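Local coordinates for mandelate racemase/muconate lactonizing enzyme family protein (Roseovarius nubinhibens ISM, PDB 3U4F) that binds magnesium in an enolase-superfamily barrel and, judging from its family, probably acts as a hydro-lyase, at residues Val168-Glu173 against Ile204-Cys209. Numbering follows the deposited sequence.
With MG (magnesium ion), chain E; GAI (guanidine), chain F.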
loop_
_atom_site.group_PDB
_atom_site.type_symbol
_atom_site.label_atom_id
_atom_site.label_comp_id
_atom_site.label_asym_id
_atom_site.label_seq_id
_atom_site.Cartn_x
_atom_site.Cartn_y
_atom_site.Cartn_z
ATOM N N VAL A 168 19.587 20.053 1.943
ATOM C CA VAL A 168 20.021 19.422 3.190
ATOM C C VAL A 168 18.791 18.982 3.995
ATOM O O VAL A 168 17.662 19.174 3.555
ATOM C CB VAL A 168 20.936 20.392 4.022
ATOM C CG1 VAL A 168 22.126 20.802 3.194
ATOM C CG2 VAL A 168 20.146 21.583 4.459
ATOM N N ARG A 169 19.000 18.360 5.148
ATOM C CA ARG A 169 17.910 17.780 5.911
ATOM C C ARG A 169 17.597 18.617 7.157
ATOM O O ARG A 169 18.508 19.133 7.788
ATOM C CB ARG A 169 18.287 16.377 6.349
ATOM C CG ARG A 169 18.666 15.458 5.183
ATOM C CD ARG A 169 17.409 15.058 4.373
ATOM N NE ARG A 169 17.768 14.746 2.976
ATOM C CZ ARG A 169 16.905 14.296 2.077
ATOM N NH1 ARG A 169 15.657 14.015 2.450
ATOM N NH2 ARG A 169 17.294 14.126 0.816
ATOM N N ALA A 170 16.319 18.701 7.502
ATOM C CA ALA A 170 15.841 19.291 8.768
ATOM C C ALA A 170 15.224 18.212 9.654
ATOM O O ALA A 170 14.752 17.189 9.160
ATOM C CB ALA A 170 14.791 20.340 8.487
ATOM N N GLY A 171 15.217 18.446 10.966
ATOM C CA GLY A 171 14.495 17.545 11.875
ATOM C C GLY A 171 15.112 16.172 11.942
ATOM O O GLY A 171 16.263 15.979 11.592
ATOM N N ALA A 172 14.337 15.215 12.429
ATOM C CA ALA A 172 14.714 13.810 12.364
ATOM C C ALA A 172 13.706 13.152 11.422
ATOM O O ALA A 172 12.556 13.601 11.325
ATOM C CB ALA A 172 14.661 13.190 13.763
ATOM N N GLU A 173 14.126 12.097 10.722
ATOM C CA GLU A 173 13.256 11.415 9.758
ATOM C C GLU A 173 12.041 10.828 10.469
ATOM O O GLU A 173 12.196 10.034 11.392
ATOM C CB GLU A 173 14.046 10.293 9.085
ATOM C CG GLU A 173 13.283 9.544 7.994
ATOM C CD GLU A 173 14.131 8.400 7.427
ATOM O OE1 GLU A 173 15.236 8.673 6.939
ATOM O OE2 GLU A 173 13.724 7.228 7.531
ATOM N N ILE A 204 15.477 22.388 1.562
ATOM C CA ILE A 204 15.588 21.564 2.761
ATOM C C ILE A 204 14.455 20.563 2.739
ATOM O O ILE A 204 13.409 20.802 2.118
ATOM C CB ILE A 204 15.578 22.428 4.081
ATOM C CG1 ILE A 204 16.187 21.660 5.275
ATOM C CG2 ILE A 204 14.186 22.984 4.373
ATOM C CD1 ILE A 204 16.742 22.624 6.385
ATOM N N ASP A 205 14.646 19.457 3.445
ATOM C CA ASP A 205 13.651 18.394 3.435
ATOM C C ASP A 205 13.545 17.904 4.887
ATOM O O ASP A 205 14.548 17.524 5.477
ATOM C CB ASP A 205 14.171 17.287 2.520
ATOM C CG ASP A 205 13.119 16.231 2.176
ATOM O OD1 ASP A 205 12.180 16.028 2.962
ATOM O OD2 ASP A 205 13.248 15.601 1.086
ATOM N N ALA A 206 12.330 17.935 5.434
ATOM C CA ALA A 206 12.066 17.565 6.839
ATOM C C ALA A 206 11.593 16.131 6.988
ATOM O O ALA A 206 11.338 15.648 8.100
ATOM C CB ALA A 206 11.029 18.527 7.448
ATOM N N ASN A 207 11.434 15.448 5.866
ATOM C CA ASN A 207 10.965 14.044 5.868
ATOM C C ASN A 207 9.932 13.723 6.935
ATOM O O ASN A 207 10.128 12.797 7.764
ATOM C CB ASN A 207 12.157 13.097 5.985
ATOM C CG ASN A 207 13.050 13.132 4.755
ATOM O OD1 ASN A 207 12.763 12.486 3.724
ATOM N ND2 ASN A 207 14.124 13.872 4.853
ATOM N N SER A 208 8.832 14.467 6.912
ATOM C CA SER A 208 7.628 14.138 7.723
ATOM C C SER A 208 7.761 14.360 9.214
ATOM O O SER A 208 7.012 13.779 10.006
ATOM C CB SER A 208 7.163 12.685 7.458
ATOM O OG SER A 208 6.519 12.567 6.196
ATOM N N CYS A 209 8.695 15.214 9.614
ATOM C CA CYS A 209 9.013 15.379 11.039
ATOM C C CYS A 209 7.979 16.164 11.843
ATOM O O CYS A 209 7.607 15.751 12.948
ATOM C CB CYS A 209 10.356 16.092 11.165
ATOM S SG CYS A 209 10.936 16.197 12.874
HETATM MG MG MG E . 12.085 14.161 0.032
HETATM C C GAI F . 14.354 13.167 -0.665
HETATM N N1 GAI F . 15.535 12.743 -1.032
HETATM N N2 GAI F . 13.663 12.708 0.438
HETATM N N3 GAI F . 13.703 14.078 -1.409
HETATM O O HOH W 1 10.900 14.108 1.626
#
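Arg-169 bends at its second torsion (chi2 -73°), and Asp-205 sets CG trans to its own backbone N (chi1 -168°); together these turns set the NH1 end of the guanidinium beside the metal-binding carboxylate. Asp-205 CB lies under one guanidinium face, and NH1 stands 3.2 Å from Asp-205 OD2. OD2 ligates magnesium at 2.1 Å, beside Glu-231 and Glu-257. OD1 is used differently: it accepts the backbone N of Asn-207 at 3.1 Å, an Asx turn, and accepts a hydrogen bond from the metal-bound water, so the carboxylate's rotation is fixed through both oxygens. The Asn-207 amide sits at the guanidinium edge, the two planes nearly coplanar. Arg-169 NH2 comes to 2.9 Å from N1 of the bound guanidine, while its NE is tied to Ser-140 O.

Behind this site the strands run parallel, joined by Asp-205 N to Val-168 O and by a straight Ala-170 N to Asp-205 O bond (2.9 Å, 171°). On the opposite sheet face Ile-204 CD1 packs against Ala-170 CB at 3.7 Å and Val-168 CG2, under helix 184-196. Farther on, Ala-172 N donates to Cys-209 SG at 3.6 Å.

Replacing Arg-169 by an alanine would probably take the positive group from beside Asp-205, leaving N1 of the guanidine without its NH2 neighbour and Ser-140 O without its NE donor.

This is the C-terminal strand end of a beta-alpha-beta unit in the TIM barrel, where enolase-superfamily enzymes hold their metal; the positive guanidinium beside Asp-205 is likely to offset part of the carboxylate charge gathered round magnesium.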